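Local structure of uncharacterized protein (Candida albicans, 5K04) at residues E632-S635 against L636-Y639; M688-L691 against V692-K696; V676-L679 against A680-P684. The protein is the non-catalytic MDM20 subunit of the NatB N-terminal acetyltransferase complex and probably serves as the helical scaffold for its catalytic partner. All coordinates share one frame; numbering follows the deposited sequence.

In the fold
From the N terminus the order is interaction 1, then 3, then 2, strictly in series: none nests in or crosses another, and none closes a loop, since each joins neighbouring turns of a single helix. Interaction 1 lies on helix 630-643, interaction 3 at the C-terminal end of helix 661-682, and interaction 2 on helix 686-695, which follows it after a short turn. Interaction 2 touches both others: Tyr637 packs on Gln690 and Leu691, while Ala680 meets Val692. Interactions 1 and 3 stay about 9 Å apart at their nearest atoms. Helix 608-625 receives side chains from all three, so the contacts belong to one alpha-helical bundle.

Interaction 1 (E632-S635 against L636-Y639); sequences ETQS and LYNY
Ser635 and Leu636 both turn back to the carbonyl of Glu632, in the first turns of helix 630-643, an element of the all-helical MDM20 fold. Leu636 N reaches Glu632 O at 3.1 Å in a nearly straight bond. Ser635 OG comes to the same oxygen at 2.8 Å from a position tilted 29° out of the carbonyl plane. Its chi1 of 57° sets the hydroxyl between the backbone N and the carbonyl carbon, and from there it folds back onto the preceding turn. Two donors therefore grip Glu632 O, and Leu636 CG adds a van der Waals contact at 3.5 Å.

One residue on, Tyr637 N donates to Thr633 O. The Tyr637 ring leaves the helix with CG opposite the backbone N (chi1 158°), running beside the Gln634 side chain in the same direction. Gln634 curls so that OE1 comes to the ring edge, 3.9 Å from Tyr637 CD2; amide and ring planes are steeply inclined to each other. The ring reaches Gln690 and Leu691 of helix 686-695 and also touches Ile623 of helix 608-625, where Leu636 packs too. Thr633 turns its hydroxyl to Asn629 O, and Asn629 OD1 accepts from Glu632 N, so the start of the helix is tied to the residue just before it.

On the exposed side, Asn638 crosses Gln634 with the two amide planes almost perpendicular. The backbone joins this pair, through Asn638 N and Gln634 O. The Asn638 side chain lies back over the same carbonyl, its CG 3.2 Å from Gln634 O.

Interaction 2 (M688-L691 against V692-K696); sequences MNQL and VNLVK
Helix 686-695 is a short element of the alpha-helical bundle, and here Gln690 and Leu691 meet Asn693, Leu694 and Val695 across successive turns. Gln690 starts with CG opposite its backbone N (chi1 178°) and then bends at chi2, so its amide swings forward along the helix instead of standing off it. NE2 comes to rest beside Leu694, 3.8 Å from Leu694 CG, while OE1 lies 3.7 Å from Asn693 ND2. The Gln690 and Asn693 side chains cross at about a right angle, their amide planes 68° apart, so the two groups are neighbours that do not stack.

Asn693 leans back over the preceding turn, and its ND2 is 3.3 Å from Asn689 O at an angle too poor for a hydrogen bond. That carbonyl is taken instead by Asn693 N. Leu691 and Leu694 carry the apolar part, CD2 of the first being 4.3 Å from CD1 of the second, a loose approach. Val695 places CG1 against the backbone, 3.3 Å from Leu691 O, the same oxygen that accepts its N-H. In a similar way Val692 sets CG2 3.4 Å from Met688 O, beside the 2.8 Å bond from Val692 N to Met688 O.

The apolar side chains also reach neighbouring helices: Leu691 to Leu640, Met688 to Leu620 and Thr624, and Val695 to Ile673. Asn689 and Asn693, by contrast, are exposed to solvent. The contact thus implies an amphipathic helix: backbone bonds join its turns, Met688, Leu691, Val692 and Val695 face neighbouring helices, Leu694 stays with the Gln690 amide, and the asparagine amides are left with the solvent.

Interaction 3 (V676-L679 against A680-P684); sequences VKLL and AKRHP
Residues Val676 to Arg682 form the last turns of helix 661-682, and four successive i to i+4 bonds join the two segments. Arg682 N to Leu678 O is the straightest, 175° at the hydrogen, with the donor in the carbonyl plane. The series finishes with His683 N on Leu679 O at 2.7 Å, although His683 is already the first residue to leave helical angles, with a phi of -137°. Pro684 follows in the link to helix 686-695.

Among the side chains, Leu678 and Arg682 run alongside each other, pointing the same way. Leu678 has its CG opposite the backbone N (chi1 -173°), which carries CD2 to within 3.6 Å of Arg682 CD; the touch is between methyl and methylene. Beyond it, the arginine bends at chi3, and its NH2 makes a salt bridge with Asp587. Both side chains also touch Phe585.

The Leu679 and His683 pair meets differently. Leu679 CD2 approaches the imidazole at its edge, near the ring plane, 3.8 Å from His683 ND1. That nitrogen is buried by the contact, has no polar partner in the model, and has the Leu679 methyl against it. Leu679 continues onto Leu620 and Thr624 of helix 608-625, while His683 touches Lys625. Lys681 lies extended back along the helix, with CG 3.3 Å from Lys677 O. Ala680 sets CB 3.4 Å from Val676 O and offers the same small methyl to Val692 of the following helix.

This is a helix C terminus leading through a short link that contains Pro684 into the next helix: a helix-link-helix (alpha-alpha) hairpin with antiparallel helices, in keeping with the all-helical build of the subunit.

Interaction 1 (E632-S635 against L636-Y639)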
ATOM      1  N   GLU A 632      14.226  -8.274  43.595  1.00 55.55           N
ATOM      2  CA  GLU A 632      13.896  -7.725  42.286  1.00 59.54           C
ATOM      3  C   GLU A 632      12.389  -7.577  42.135  1.00 55.09           C
ATOM      4  O   GLU A 632      11.902  -6.544  41.660  1.00 45.05           O
ATOM      5  CB  GLU A 632      14.477  -8.618  41.186  1.00 67.63           C
ATOM      6  CG  GLU A 632      15.986  -8.836  41.295  1.00 76.55           C
ATOM      7  CD  GLU A 632      16.488  -9.983  40.430  1.00 79.16           C
ATOM      8  OE1 GLU A 632      15.857 -11.065  40.439  1.00 78.12           O
ATOM      9  OE2 GLU A 632      17.513  -9.802  39.740  1.00 77.68           O
ATOM     10  N   THR A 633      11.636  -8.603  42.559  1.00 58.74           N
ATOM     11  CA  THR A 633      10.173  -8.554  42.558  1.00 53.65           C
ATOM     12  C   THR A 633       9.659  -7.317  43.295  1.00 54.90           C
ATOM     13  O   THR A 633       8.787  -6.585  42.801  1.00 38.32           O
ATOM     14  CB  THR A 633       9.618  -9.831  43.213  1.00 48.71           C
ATOM     15  OG1 THR A 633      10.157 -10.995  42.571  1.00 40.62           O
ATOM     16  CG2 THR A 633       8.096  -9.872  43.142  1.00 44.68           C
ATOM     17  N   GLN A 634      10.207  -7.068  44.488  1.00 58.85           N
ATOM     18  CA  GLN A 634       9.707  -5.994  45.336  1.00 52.18           C
ATOM     19  C   GLN A 634      10.036  -4.625  44.753  1.00 54.34           C
ATOM     20  O   GLN A 634       9.216  -3.703  44.837  1.00 48.71           O
ATOM     21  CB  GLN A 634      10.269  -6.155  46.749  1.00 52.78           C
ATOM     22  CG  GLN A 634       9.586  -7.262  47.512  1.00 51.50           C
ATOM     23  CD  GLN A 634       8.089  -6.981  47.664  1.00 59.21           C
ATOM     24  OE1 GLN A 634       7.692  -5.889  48.068  1.00 54.36           O
ATOM     25  NE2 GLN A 634       7.261  -7.960  47.323  1.00 69.43           N
ATOM     26  N   SER A 635      11.217  -4.470  44.142  1.00 57.78           N
ATOM     27  CA  SER A 635      11.550  -3.176  43.546  1.00 58.13           C
ATOM     28  C   SER A 635      10.613  -2.855  42.387  1.00 48.97           C
ATOM     29  O   SER A 635       9.979  -1.797  42.364  1.00 43.16           O
ATOM     30  CB  SER A 635      13.010  -3.139  43.092  1.00 51.60           C
ATOM     31  OG  SER A 635      13.277  -4.177  42.173  1.00 62.04           O
ATOM     32  N   LEU A 636      10.508  -3.769  41.420  1.00 47.23           N
ATOM     33  CA  LEU A 636       9.586  -3.561  40.304  1.00 45.30           C
ATOM     34  C   LEU A 636       8.150  -3.371  40.789  1.00 48.21           C
ATOM     35  O   LEU A 636       7.401  -2.552  40.238  1.00 34.70           O
ATOM     36  CB  LEU A 636       9.686  -4.742  39.342  1.00 41.19           C
ATOM     37  CG  LEU A 636      11.085  -4.858  38.730  1.00 47.83           C
ATOM     38  CD1 LEU A 636      11.253  -6.138  37.938  1.00 50.17           C
ATOM     39  CD2 LEU A 636      11.365  -3.630  37.866  1.00 40.32           C
ATOM     40  N   TYR A 637       7.753  -4.100  41.836  1.00 55.37           N
ATOM     41  CA  TYR A 637       6.371  -4.004  42.288  1.00 54.90           C
ATOM     42  C   TYR A 637       6.107  -2.706  43.045  1.00 49.19           C
ATOM     43  O   TYR A 637       5.000  -2.157  42.955  1.00 36.03           O
ATOM     44  CB  TYR A 637       6.012  -5.218  43.143  1.00 51.04           C
ATOM     45  CG  TYR A 637       4.839  -4.978  44.054  1.00 47.70           C
ATOM     46  CD1 TYR A 637       3.557  -4.861  43.538  1.00 47.23           C
ATOM     47  CD2 TYR A 637       5.016  -4.844  45.429  1.00 47.98           C
ATOM     48  CE1 TYR A 637       2.482  -4.623  44.356  1.00 50.09           C
ATOM     49  CE2 TYR A 637       3.931  -4.607  46.269  1.00 47.58           C
ATOM     50  CZ  TYR A 637       2.667  -4.506  45.718  1.00 45.61           C
ATOM     51  OH  TYR A 637       1.565  -4.281  46.499  1.00 38.92           O
ATOM     52  N   ASN A 638       7.106  -2.213  43.795  1.00 46.74           N
ATOM     53  CA  ASN A 638       6.954  -0.947  44.510  1.00 48.69           C
ATOM     54  C   ASN A 638       6.673   0.202  43.545  1.00 50.18           C
ATOM     55  O   ASN A 638       5.861   1.086  43.841  1.00 36.27           O
ATOM     56  CB  ASN A 638       8.209  -0.639  45.338  1.00 55.38           C
ATOM     57  CG  ASN A 638       8.218  -1.328  46.715  1.00 63.33           C
ATOM     58  OD1 ASN A 638       7.205  -1.846  47.193  1.00 56.09           O
ATOM     59  ND2 ASN A 638       9.378  -1.322  47.353  1.00 74.22           N
ATOM     60  N   TYR A 639       7.328   0.201  42.377  1.00 49.26           N
ATOM     61  CA  TYR A 639       7.081   1.265  41.411  1.00 44.92           C
ATOM     62  C   TYR A 639       5.645   1.224  40.898  1.00 40.17           C
ATOM     63  O   TYR A 639       5.014   2.273  40.722  1.00 33.61           O
ATOM     64  CB  TYR A 639       8.082   1.178  40.262  1.00 37.05           C
ATOM     65  CG  TYR A 639       8.048   2.407  39.370  1.00 48.49           C
ATOM     66  CD1 TYR A 639       7.185   2.482  38.275  1.00 47.24           C
ATOM     67  CD2 TYR A 639       8.886   3.492  39.618  1.00 47.52           C
ATOM     68  CE1 TYR A 639       7.156   3.611  37.459  1.00 49.84           C
ATOM     69  CE2 TYR A 639       8.867   4.621  38.814  1.00 47.95           C
ATOM     70  CZ  TYR A 639       8.000   4.682  37.739  1.00 52.71           C
ATOM     71  OH  TYR A 639       7.986   5.803  36.939  1.00 42.16           O
TER

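Interaction 2 (M688-L691 against V692-K696)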
ATOM      1  N   MET A 688      -0.082  -8.950  43.241  1.00 57.16           N
ATOM      2  CA  MET A 688      -1.020  -8.742  42.137  1.00 55.56           C
ATOM      3  C   MET A 688      -2.426  -8.431  42.648  1.00 58.41           C
ATOM      4  O   MET A 688      -3.120  -7.571  42.088  1.00 44.35           O
ATOM      5  CB  MET A 688      -1.050  -9.961  41.220  1.00 49.22           C
ATOM      6  CG  MET A 688       0.225 -10.164  40.425  1.00 53.80           C
ATOM      7  SD  MET A 688       0.741  -8.724  39.516  1.00 35.29           S
ATOM      8  CE  MET A 688      -0.642  -8.669  38.437  1.00 44.23           C
ATOM      9  N   ASN A 689      -2.866  -9.123  43.707  1.00 61.61           N
ATOM     10  CA  ASN A 689      -4.162  -8.806  44.300  1.00 56.05           C
ATOM     11  C   ASN A 689      -4.192  -7.381  44.831  1.00 52.41           C
ATOM     12  O   ASN A 689      -5.249  -6.743  44.838  1.00 40.22           O
ATOM     13  CB  ASN A 689      -4.497  -9.791  45.410  1.00 57.64           C
ATOM     14  CG  ASN A 689      -4.845 -11.159  44.876  1.00 73.50           C
ATOM     15  OD1 ASN A 689      -5.386 -11.286  43.776  1.00 68.97           O
ATOM     16  ND2 ASN A 689      -4.524 -12.198  45.647  1.00 87.27           N
ATOM     17  N   GLN A 690      -3.045  -6.857  45.259  1.00 57.35           N
ATOM     18  CA  GLN A 690      -3.004  -5.471  45.703  1.00 54.86           C
ATOM     19  C   GLN A 690      -3.087  -4.509  44.521  1.00 53.59           C
ATOM     20  O   GLN A 690      -3.708  -3.442  44.627  1.00 49.32           O
ATOM     21  CB  GLN A 690      -1.743  -5.232  46.535  1.00 61.49           C
ATOM     22  CG  GLN A 690      -1.561  -3.805  47.031  1.00 64.01           C
ATOM     23  CD  GLN A 690      -2.740  -3.292  47.832  1.00 65.48           C
ATOM     24  OE1 GLN A 690      -3.536  -4.067  48.367  1.00 63.49           O
ATOM     25  NE2 GLN A 690      -2.853  -1.971  47.920  1.00 70.73           N
ATOM     26  N   LEU A 691      -2.484  -4.870  43.380  1.00 48.65           N
ATOM     27  CA  LEU A 691      -2.653  -4.044  42.187  1.00 49.50           C
ATOM     28  C   LEU A 691      -4.098  -4.081  41.703  1.00 49.61           C
ATOM     29  O   LEU A 691      -4.648  -3.050  41.298  1.00 36.38           O
ATOM     30  CB  LEU A 691      -1.708  -4.494  41.073  1.00 45.17           C
ATOM     31  CG  LEU A 691      -0.213  -4.506  41.378  1.00 45.16           C
ATOM     32  CD1 LEU A 691       0.601  -4.874  40.124  1.00 41.15           C
ATOM     33  CD2 LEU A 691       0.212  -3.169  41.959  1.00 44.38           C
ATOM     34  N   VAL A 692      -4.729  -5.262  41.739  1.00 54.26           N
ATOM     35  CA  VAL A 692      -6.156  -5.342  41.431  1.00 52.99           C
ATOM     36  C   VAL A 692      -6.941  -4.434  42.365  1.00 51.95           C
ATOM     37  O   VAL A 692      -7.881  -3.746  41.945  1.00 37.80           O
ATOM     38  CB  VAL A 692      -6.643  -6.803  41.502  1.00 51.36           C
ATOM     39  CG1 VAL A 692      -8.170  -6.876  41.444  1.00 38.33           C
ATOM     40  CG2 VAL A 692      -6.033  -7.620  40.372  1.00 46.55           C
ATOM     41  N   ASN A 693      -6.540  -4.386  43.640  1.00 56.92           N
ATOM     42  CA  ASN A 693      -7.211  -3.513  44.599  1.00 58.31           C
ATOM     43  C   ASN A 693      -6.964  -2.045  44.282  1.00 52.63           C
ATOM     44  O   ASN A 693      -7.875  -1.217  44.403  1.00 43.59           O
ATOM     45  CB  ASN A 693      -6.751  -3.827  46.023  1.00 56.47           C
ATOM     46  CG  ASN A 693      -7.455  -5.041  46.610  1.00 67.34           C
ATOM     47  OD1 ASN A 693      -8.594  -5.367  46.245  1.00 57.68           O
ATOM     48  ND2 ASN A 693      -6.775  -5.718  47.534  1.00 79.73           N
ATOM     49  N   LEU A 694      -5.735  -1.708  43.884  1.00 60.84           N
ATOM     50  CA  LEU A 694      -5.383  -0.315  43.632  1.00 57.14           C
ATOM     51  C   LEU A 694      -6.142   0.261  42.445  1.00 50.60           C
ATOM     52  O   LEU A 694      -6.463   1.457  42.439  1.00 41.98           O
ATOM     53  CB  LEU A 694      -3.882  -0.192  43.396  1.00 56.82           C
ATOM     54  CG  LEU A 694      -2.983  -0.179  44.627  1.00 55.16           C
ATOM     55  CD1 LEU A 694      -1.536   0.012  44.220  1.00 45.38           C
ATOM     56  CD2 LEU A 694      -3.420   0.932  45.555  1.00 54.73           C
ATOM     57  N   VAL A 695      -6.421  -0.562  41.426  1.00 50.45           N
ATOM     58  CA  VAL A 695      -7.112  -0.072  40.231  1.00 51.67           C
ATOM     59  C   VAL A 695      -8.612   0.052  40.428  1.00 49.80           C
ATOM     60  O   VAL A 695      -9.271   0.729  39.631  1.00 33.39           O
ATOM     61  CB  VAL A 695      -6.829  -0.972  39.014  1.00 51.64           C
ATOM     62  CG1 VAL A 695      -5.314  -1.112  38.775  1.00 46.33           C
ATOM     63  CG2 VAL A 695      -7.486  -2.327  39.177  1.00 51.10           C
ATOM     64  N   LYS A 696      -9.158  -0.554  41.490  1.00 58.58           N
ATOM     65  CA  LYS A 696     -10.595  -0.523  41.764  1.00 59.21           C
ATOM     66  C   LYS A 696     -11.220   0.874  41.757  1.00 50.61           C
ATOM     67  O   LYS A 696     -12.293   1.036  41.155  1.00 40.36           O
ATOM     68  CB  LYS A 696     -10.864  -1.235  43.098  1.00 70.06           C
ATOM     69  CG  LYS A 696     -11.255  -2.695  42.950  1.00 81.09           C
ATOM     70  CD  LYS A 696     -12.394  -2.828  41.941  1.00 94.02           C
ATOM     71  CE  LYS A 696     -12.821  -4.279  41.723  1.00 98.53           C
ATOM     72  NZ  LYS A 696     -13.903  -4.381  40.695  1.00 96.86           N
TER

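Interaction 3 (V676-L679 against A680-P684)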
ATOM      1  N   VAL A 676      -3.741  -6.235  33.788  1.00 51.20           N
ATOM      2  CA  VAL A 676      -3.472  -6.456  35.210  1.00 54.43           C
ATOM      3  C   VAL A 676      -4.393  -7.543  35.761  1.00 53.18           C
ATOM      4  O   VAL A 676      -3.957  -8.457  36.473  1.00 41.85           O
ATOM      5  CB  VAL A 676      -3.623  -5.140  35.999  1.00 51.77           C
ATOM      6  CG1 VAL A 676      -3.737  -5.419  37.494  1.00 44.93           C
ATOM      7  CG2 VAL A 676      -2.454  -4.194  35.722  1.00 45.77           C
ATOM      8  N   LYS A 677      -5.688  -7.459  35.430  1.00 54.09           N
ATOM      9  CA  LYS A 677      -6.646  -8.430  35.950  1.00 51.77           C
ATOM     10  C   LYS A 677      -6.416  -9.807  35.348  1.00 50.91           C
ATOM     11  O   LYS A 677      -6.525 -10.820  36.048  1.00 44.62           O
ATOM     12  CB  LYS A 677      -8.076  -7.951  35.691  1.00 42.31           C
ATOM     13  CG  LYS A 677      -8.403  -6.694  36.486  1.00 56.99           C
ATOM     14  CD  LYS A 677      -9.798  -6.152  36.224  1.00 60.67           C
ATOM     15  CE  LYS A 677     -10.072  -4.986  37.157  1.00 66.89           C
ATOM     16  NZ  LYS A 677     -11.432  -4.417  36.963  1.00 72.26           N
ATOM     17  N   LEU A 678      -6.081  -9.867  34.058  1.00 56.08           N
ATOM     18  CA  LEU A 678      -5.802 -11.154  33.430  1.00 52.45           C
ATOM     19  C   LEU A 678      -4.619 -11.840  34.109  1.00 49.94           C
ATOM     20  O   LEU A 678      -4.688 -13.025  34.466  1.00 45.55           O
ATOM     21  CB  LEU A 678      -5.557 -10.944  31.936  1.00 53.91           C
ATOM     22  CG  LEU A 678      -5.404 -12.131  30.980  1.00 52.95           C
ATOM     23  CD1 LEU A 678      -5.656 -11.683  29.570  1.00 49.33           C
ATOM     24  CD2 LEU A 678      -4.016 -12.699  31.067  1.00 59.13           C
ATOM     25  N   LEU A 679      -3.528 -11.098  34.313  1.00 51.98           N
ATOM     26  CA  LEU A 679      -2.343 -11.672  34.940  1.00 53.83           C
ATOM     27  C   LEU A 679      -2.592 -12.027  36.402  1.00 54.02           C
ATOM     28  O   LEU A 679      -2.059 -13.027  36.897  1.00 46.80           O
ATOM     29  CB  LEU A 679      -1.172 -10.707  34.806  1.00 53.18           C
ATOM     30  CG  LEU A 679      -0.671 -10.591  33.362  1.00 52.11           C
ATOM     31  CD1 LEU A 679       0.298  -9.441  33.207  1.00 45.01           C
ATOM     32  CD2 LEU A 679      -0.019 -11.906  32.932  1.00 43.83           C
ATOM     33  N   ALA A 680      -3.394 -11.225  37.109  1.00 54.01           N
ATOM     34  CA  ALA A 680      -3.731 -11.561  38.488  1.00 52.77           C
ATOM     35  C   ALA A 680      -4.396 -12.932  38.583  1.00 57.65           C
ATOM     36  O   ALA A 680      -4.162 -13.678  39.541  1.00 59.01           O
ATOM     37  CB  ALA A 680      -4.638 -10.491  39.080  1.00 50.74           C
ATOM     38  N   LYS A 681      -5.227 -13.279  37.596  1.00 60.91           N
ATOM     39  CA  LYS A 681      -5.813 -14.614  37.532  1.00 62.88           C
ATOM     40  C   LYS A 681      -4.755 -15.667  37.216  1.00 63.16           C
ATOM     41  O   LYS A 681      -4.553 -16.612  37.984  1.00 59.77           O
ATOM     42  CB  LYS A 681      -6.915 -14.646  36.470  1.00 69.35           C
ATOM     43  CG  LYS A 681      -8.066 -13.670  36.672  1.00 83.28           C
ATOM     44  CD  LYS A 681      -8.966 -13.659  35.435  1.00 95.56           C
ATOM     45  CE  LYS A 681      -9.942 -12.486  35.425  1.00103.66           C
ATOM     46  NZ  LYS A 681     -10.569 -12.299  34.077  1.00107.49           N
ATOM     47  N   ARG A 682      -4.071 -15.516  36.073  1.00 71.29           N
ATOM     48  CA  ARG A 682      -3.116 -16.524  35.611  1.00 66.05           C
ATOM     49  C   ARG A 682      -1.937 -16.688  36.561  1.00 62.66           C
ATOM     50  O   ARG A 682      -1.345 -17.772  36.619  1.00 63.27           O
ATOM     51  CB  ARG A 682      -2.595 -16.167  34.216  1.00 60.61           C
ATOM     52  CG  ARG A 682      -3.477 -16.593  33.064  1.00 69.45           C
ATOM     53  CD  ARG A 682      -2.935 -16.043  31.735  1.00 88.07           C
ATOM     54  NE  ARG A 682      -1.608 -16.560  31.368  1.00 93.94           N
ATOM     55  CZ  ARG A 682      -1.379 -17.338  30.311  1.00 87.11           C
ATOM     56  NH1 ARG A 682      -2.395 -17.681  29.524  1.00 85.80           N
ATOM     57  NH2 ARG A 682      -0.148 -17.771  30.040  1.00 77.40           N
ATOM     58  N   HIS A 683      -1.571 -15.641  37.301  1.00 64.98           N
ATOM     59  CA  HIS A 683      -0.396 -15.670  38.177  1.00 72.37           C
ATOM     60  C   HIS A 683      -0.724 -15.021  39.518  1.00 68.06           C
ATOM     61  O   HIS A 683      -0.242 -13.929  39.842  1.00 62.29           O
ATOM     62  CB  HIS A 683       0.799 -14.999  37.495  1.00 75.49           C
ATOM     63  CG  HIS A 683       1.128 -15.585  36.154  1.00 75.97           C
ATOM     64  ND1 HIS A 683       0.745 -14.995  34.969  1.00 77.68           N
ATOM     65  CD2 HIS A 683       1.778 -16.723  35.810  1.00 77.19           C
ATOM     66  CE1 HIS A 683       1.156 -15.735  33.955  1.00 77.48           C
ATOM     67  NE2 HIS A 683       1.786 -16.790  34.437  1.00 75.41           N
ATOM     68  N   PRO A 684      -1.510 -15.707  40.352  1.00 72.31           N
ATOM     69  CA  PRO A 684      -2.000 -15.093  41.592  1.00 66.18           C
ATOM     70  C   PRO A 684      -0.880 -14.899  42.595  1.00 62.56           C
ATOM     71  O   PRO A 684      -0.107 -15.817  42.870  1.00 57.41           O
ATOM     72  CB  PRO A 684      -3.036 -16.100  42.116  1.00 58.01           C
ATOM     73  CG  PRO A 684      -3.167 -17.147  41.055  1.00 64.56           C
ATOM     74  CD  PRO A 684      -1.911 -17.116  40.247  1.00 69.23           C
TER